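Local atomic coordinates of membrane attack complex assembly inhibitor BGA71 (Borreliella bavariensis, PDB entry 6FMH), a protein that inhibits assembly of the complement membrane attack complex, consistent with a role for this spirochaete outer surface protein in evading host complement. Residues 83-88 / 171-176; 156-161 / 178-183. One frame throughout, in Å; residues are numbered along the deposited sequence.

Contact 1: 83-88 / 171-176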
loop_
_atom_site.group_PDB
_atom_site.type_symbol
_atom_site.label_atom_id
_atom_site.label_comp_id
_atom_site.label_asym_id
_atom_site.label_seq_id
_atom_site.Cartn_x
_atom_site.Cartn_y
_atom_site.Cartn_z
ATOM N N LEU A 83 22.409 17.683 2.566
ATOM C CA LEU A 83 22.311 16.672 3.594
ATOM C C LEU A 83 23.620 16.004 3.876
ATOM O O LEU A 83 23.911 15.674 5.003
ATOM C CB LEU A 83 21.246 15.648 3.231
ATOM C CG LEU A 83 19.815 16.190 3.170
ATOM C CD1 LEU A 83 18.936 15.087 2.664
ATOM C CD2 LEU A 83 19.333 16.714 4.506
ATOM N N GLU A 84 24.445 15.843 2.851
ATOM C CA GLU A 84 25.766 15.222 3.019
ATOM C C GLU A 84 26.794 16.131 3.670
ATOM O O GLU A 84 27.640 15.686 4.418
ATOM C CB GLU A 84 26.288 14.737 1.681
ATOM C CG GLU A 84 25.640 13.438 1.260
ATOM C CD GLU A 84 26.072 12.966 -0.119
ATOM O OE1 GLU A 84 26.907 13.628 -0.750
ATOM O OE2 GLU A 84 25.609 11.899 -0.546
ATOM N N THR A 85 26.718 17.415 3.396
ATOM C CA THR A 85 27.476 18.382 4.187
ATOM C C THR A 85 27.159 18.209 5.687
ATOM O O THR A 85 28.066 18.071 6.497
ATOM C CB THR A 85 27.107 19.804 3.762
ATOM O OG1 THR A 85 27.172 19.891 2.320
ATOM C CG2 THR A 85 27.997 20.852 4.398
ATOM N N LEU A 86 25.873 18.236 6.032
ATOM C CA LEU A 86 25.436 18.205 7.428
ATOM C C LEU A 86 25.839 16.892 8.068
ATOM O O LEU A 86 26.310 16.883 9.211
ATOM C CB LEU A 86 23.911 18.401 7.554
ATOM C CG LEU A 86 23.353 19.776 7.214
ATOM C CD1 LEU A 86 21.832 19.816 7.207
ATOM C CD2 LEU A 86 23.881 20.830 8.159
ATOM N N TYR A 87 25.675 15.806 7.314
ATOM C CA TYR A 87 26.032 14.467 7.762
ATOM C C TYR A 87 27.528 14.340 8.018
ATOM O O TYR A 87 27.952 13.761 9.011
ATOM C CB TYR A 87 25.645 13.427 6.701
ATOM C CG TYR A 87 25.814 11.999 7.130
ATOM C CD1 TYR A 87 27.058 11.360 7.045
ATOM C CD2 TYR A 87 24.751 11.280 7.622
ATOM C CE1 TYR A 87 27.235 10.047 7.460
ATOM C CE2 TYR A 87 24.919 9.965 8.004
ATOM C CZ TYR A 87 26.171 9.357 7.932
ATOM O OH TYR A 87 26.356 8.041 8.331
ATOM N N ASN A 88 28.339 14.886 7.126
ATOM C CA ASN A 88 29.779 14.806 7.296
ATOM C C ASN A 88 30.360 15.683 8.393
ATOM O O ASN A 88 31.554 15.564 8.697
ATOM C CB ASN A 88 30.494 15.088 5.990
ATOM C CG ASN A 88 30.247 14.040 4.992
ATOM O OD1 ASN A 88 30.065 12.874 5.353
ATOM N ND2 ASN A 88 30.220 14.410 3.726
ATOM N N THR A 171 28.240 28.322 2.276
ATOM C CA THR A 171 29.606 28.559 2.697
ATOM C C THR A 171 29.850 28.082 4.109
ATOM O O THR A 171 30.981 27.780 4.474
ATOM C CB THR A 171 29.847 30.051 2.621
ATOM O OG1 THR A 171 30.019 30.398 1.232
ATOM C CG2 THR A 171 31.070 30.493 3.459
ATOM N N ASN A 172 28.794 28.028 4.910
ATOM C CA ASN A 172 28.951 27.844 6.338
ATOM C C ASN A 172 28.031 26.784 6.837
ATOM O O ASN A 172 26.810 26.985 6.893
ATOM C CB ASN A 172 28.656 29.183 7.018
ATOM C CG ASN A 172 29.104 29.225 8.465
ATOM O OD1 ASN A 172 29.270 28.194 9.111
ATOM N ND2 ASN A 172 29.310 30.426 8.972
ATOM N N VAL A 173 28.596 25.624 7.135
ATOM C CA VAL A 173 27.808 24.508 7.652
ATOM C C VAL A 173 27.038 24.857 8.899
ATOM O O VAL A 173 25.888 24.473 9.010
ATOM C CB VAL A 173 28.558 23.243 8.076
ATOM C CG1 VAL A 173 27.631 22.068 7.782
ATOM C CG2 VAL A 173 29.873 23.055 7.381
ATOM N N ASP A 174 27.659 25.583 9.820
ATOM C CA ASP A 174 26.959 26.022 11.023
ATOM C C ASP A 174 25.751 26.878 10.692
ATOM O O ASP A 174 24.682 26.686 11.229
ATOM C CB ASP A 174 27.903 26.803 11.923
ATOM C CG ASP A 174 29.012 25.924 12.489
ATOM O OD1 ASP A 174 28.848 24.710 12.632
ATOM O OD2 ASP A 174 30.073 26.440 12.787
ATOM N N ALA A 175 25.921 27.769 9.720
ATOM C CA ALA A 175 24.818 28.586 9.253
ATOM C C ALA A 175 23.785 27.658 8.679
ATOM O O ALA A 175 22.603 27.790 8.981
ATOM C CB ALA A 175 25.281 29.605 8.212
ATOM N N LEU A 176 24.253 26.721 7.840
ATOM C CA LEU A 176 23.371 25.765 7.175
ATOM C C LEU A 176 22.521 25.028 8.203
ATOM O O LEU A 176 21.295 25.000 8.097
ATOM C CB LEU A 176 24.174 24.761 6.383
ATOM C CG LEU A 176 23.346 23.688 5.662
ATOM C CD1 LEU A 176 22.435 24.339 4.652
ATOM C CD2 LEU A 176 24.295 22.704 4.988
#
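The methyl CG2 of Thr85 meets CG1 of Val173, with Val173 CG2 farther off, across the gap between helix 73-88 and the first turn of helix 173-183, a compact example of two helices meeting through branched side chains. Thr85 turns its two branches to different tasks: CG2, anti to the backbone N, reaches over to Val173 CG1 at 3.6 Å, while OG1 (chi1 -49°) stays beside its own backbone and bonds to Glu81 O one turn earlier. The hydroxyl is thereby kept within its helix and the apolar branch is presented to the neighbour. Beside this pair, Leu86 and Leu176 cross at a slant, Leu86 CD2 lying 3.7 Å from Leu176 CD2 and almost as near its CG. Leu176 CG stands anti to the backbone N (chi1 179°), which carries CD2 toward helix 73-88. Val173 CG1 also approaches Leu86 CD2, at 4.0 Å, and joins the two pairs into one apolar patch. The interface runs on along helix 173-183, where Leu86 also touches Ala177 and Met180; Leu176 packs on Ile169 of the preceding loop. Asn172 is the N-cap of helix 173-183: its OD1 accepts weak bonds from Asp174 N (3.1 Å) and Ala175 N. The two segments are thus joined by apolar side-chain packing, with no polar bond between them and the one hydroxyl at the patch, Thr85 OG1, bonded within its own helix, so shape and burial rather than directional bonding set the fit.

Contact 2: 156-161 / 178-183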
loop_
_atom_site.group_PDB
_atom_site.type_symbol
_atom_site.label_atom_id
_atom_site.label_comp_id
_atom_site.label_asym_id
_atom_site.label_seq_id
_atom_site.Cartn_x
_atom_site.Cartn_y
_atom_site.Cartn_z
ATOM N N ASN A 156 11.550 24.158 -1.879
ATOM C CA ASN A 156 12.037 24.862 -3.074
ATOM C C ASN A 156 12.716 26.174 -2.734
ATOM O O ASN A 156 13.739 26.551 -3.345
ATOM C CB ASN A 156 10.932 25.013 -4.068
ATOM C CG ASN A 156 10.718 23.741 -4.805
ATOM O OD1 ASN A 156 11.514 23.378 -5.648
ATOM N ND2 ASN A 156 9.642 23.001 -4.458
ATOM N N GLU A 157 12.150 26.829 -1.716
ATOM C CA GLU A 157 12.716 28.048 -1.178
ATOM C C GLU A 157 14.117 27.785 -0.572
ATOM O O GLU A 157 15.034 28.592 -0.686
ATOM C CB GLU A 157 11.805 28.710 -0.134
ATOM C CG GLU A 157 12.678 29.635 0.657
ATOM C CD GLU A 157 12.084 30.147 1.896
ATOM O OE1 GLU A 157 11.258 29.470 2.486
ATOM O OE2 GLU A 157 12.461 31.228 2.309
ATOM N N THR A 158 14.283 26.623 0.016
ATOM C CA THR A 158 15.547 26.232 0.558
ATOM C C THR A 158 16.615 25.925 -0.519
ATOM O O THR A 158 17.747 26.410 -0.420
ATOM C CB THR A 158 15.319 25.047 1.458
ATOM O OG1 THR A 158 14.657 25.493 2.629
ATOM C CG2 THR A 158 16.629 24.356 1.863
ATOM N N ILE A 159 16.239 25.196 -1.563
ATOM C CA ILE A 159 17.120 24.963 -2.702
ATOM C C ILE A 159 17.589 26.290 -3.317
ATOM O O ILE A 159 18.775 26.465 -3.614
ATOM C CB ILE A 159 16.456 24.121 -3.821
ATOM C CG1 ILE A 159 15.992 22.724 -3.302
ATOM C CG2 ILE A 159 17.370 24.028 -5.033
ATOM C CD1 ILE A 159 17.073 21.778 -2.830
ATOM N N ASP A 160 16.653 27.205 -3.550
ATOM C CA ASP A 160 17.012 28.490 -4.086
ATOM C C ASP A 160 17.951 29.242 -3.135
ATOM O O ASP A 160 18.945 29.819 -3.579
ATOM C CB ASP A 160 15.775 29.328 -4.266
ATOM C CG ASP A 160 14.885 28.813 -5.287
ATOM O OD1 ASP A 160 15.208 27.798 -5.963
ATOM O OD2 ASP A 160 13.807 29.419 -5.406
ATOM N N ASP A 161 17.586 29.294 -1.855
ATOM C CA ASP A 161 18.411 29.963 -0.854
ATOM C C ASP A 161 19.811 29.416 -0.829
ATOM O O ASP A 161 20.769 30.157 -0.709
ATOM C CB ASP A 161 17.782 29.813 0.544
ATOM C CG ASP A 161 16.711 30.862 0.834
ATOM O OD1 ASP A 161 16.495 31.798 0.028
ATOM O OD2 ASP A 161 16.060 30.737 1.890
ATOM N N THR A 178 21.716 25.921 11.181
ATOM C CA THR A 178 20.745 26.744 11.849
ATOM C C THR A 178 19.511 26.927 10.977
ATOM O O THR A 178 18.381 26.834 11.470
ATOM C CB THR A 178 21.334 28.116 12.206
ATOM O OG1 THR A 178 22.497 27.909 12.985
ATOM C CG2 THR A 178 20.387 28.970 12.956
ATOM N N TYR A 179 19.747 27.125 9.693
ATOM C CA TYR A 179 18.680 27.316 8.763
ATOM C C TYR A 179 17.749 26.083 8.732
ATOM O O TYR A 179 16.519 26.219 8.735
ATOM C CB TYR A 179 19.268 27.602 7.390
ATOM C CG TYR A 179 18.254 27.821 6.301
ATOM C CD1 TYR A 179 17.614 26.774 5.694
ATOM C CD2 TYR A 179 18.006 29.093 5.818
ATOM C CE1 TYR A 179 16.701 26.991 4.689
ATOM C CE2 TYR A 179 17.112 29.328 4.783
ATOM C CZ TYR A 179 16.454 28.281 4.230
ATOM O OH TYR A 179 15.523 28.514 3.253
ATOM N N MET A 180 18.338 24.898 8.583
ATOM C CA MET A 180 17.557 23.693 8.487
ATOM C C MET A 180 16.782 23.503 9.774
ATOM O O MET A 180 15.602 23.133 9.737
ATOM C CB MET A 180 18.452 22.507 8.235
ATOM C CG MET A 180 19.090 22.474 6.855
ATOM S SD MET A 180 18.038 22.577 5.425
ATOM C CE MET A 180 17.200 21.102 5.445
ATOM N N LYS A 181 17.412 23.814 10.920
ATOM C CA LYS A 181 16.718 23.744 12.203
ATOM C C LYS A 181 15.489 24.687 12.273
ATOM O O LYS A 181 14.427 24.287 12.747
ATOM C CB LYS A 181 17.691 24.071 13.342
ATOM C CG LYS A 181 18.408 22.857 13.877
ATOM C CD LYS A 181 19.367 23.171 15.012
ATOM C CE LYS A 181 20.681 23.732 14.487
ATOM N NZ LYS A 181 21.738 23.826 15.548
ATOM N N GLU A 182 15.661 25.945 11.846
ATOM C CA GLU A 182 14.628 26.982 11.994
ATOM C C GLU A 182 13.473 26.864 10.940
ATOM O O GLU A 182 12.368 27.402 11.140
ATOM C CB GLU A 182 15.260 28.406 12.094
ATOM C CG GLU A 182 16.292 28.553 13.266
ATOM C CD GLU A 182 15.764 28.132 14.670
ATOM O OE1 GLU A 182 14.725 28.681 15.088
ATOM O OE2 GLU A 182 16.373 27.257 15.376
ATOM N N ASN A 183 13.706 26.138 9.841
ATOM C CA ASN A 183 12.701 26.032 8.790
ATOM C C ASN A 183 12.062 24.676 8.732
ATOM O O ASN A 183 11.163 24.436 7.944
ATOM C CB ASN A 183 13.343 26.391 7.469
ATOM C CG ASN A 183 13.770 27.819 7.448
ATOM O OD1 ASN A 183 12.923 28.744 7.295
ATOM N ND2 ASN A 183 15.070 28.047 7.492
#
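Tyr179 CG stands anti to the backbone N (chi1 180°), which sends the phenol straight out from helix 173-183 toward helix 127-163, where Asp161, with CG anti to its carbonyl carbon and beside the backbone N, holds its carboxylate toward the phenol. The Tyr179 hydroxyl donates to Asp161 OD2, the OH to OD2 distance being 2.7 Å. The bond uses the anti side of the carboxylate oxygen and is tilted somewhat out of the carboxylate plane; ring and carboxylate planes stand nearly perpendicular, 83° apart. Thr158 comes to the ring edge one turn earlier, its OG1 in the ring plane and 3.2 Å from Tyr179 OH. Thr158 OG1 is also bonded to Tyr184 OH and Lys154 O, so it joins a small polar network and does not serve Tyr179 alone. The two segments run nearly antiparallel, at 163°, in the largely helical fold of this Borrelia CRASP-1-type family. Their axes are still 12.1 Å apart at closest approach, and the long tyrosine side chain spans much of that gap. The phenol end is further flanked by Glu157, whose CG, anti to the backbone N, lies 4.0 Å from Tyr179 OH, although its charged end is paired with Lys154. From its own helix Asn183 folds back over the ring: ND2 sits 3.2 Å above the ring plane, over its centre, and donates to Tyr179 O at 2.6 Å, so one side-chain amide covers a ring face and bonds the carbonyl of Tyr179. Beside the polar cluster, Met180 SD lies 4.2 Å from Thr158 CG2, a loose van der Waals contact, and the methionine side chain also touches Phe99 and Thr95 of helix 90-123.

Contact 1 and contact 2 show how one short helix can serve two neighbours. Both use helix 173-183: its first turn meets helix 73-88, while its later part meets helix 127-163. Their centres lie 12 Å apart on the same side of the chain's centre, and they touch directly where Leu86 CD1 packs 3.8 Å from Met180 CG. Along the chain the segments alternate, in the order 83-88, 156-161, 171-176 and 178-183, so the two pairings interleave. Contact 1 ties regions 83 residues apart, whereas contact 2, with a separation of 17, closes the return between successive helices. Together they fasten the C-terminal helix to two earlier helices within the range matched to one Borrelia family.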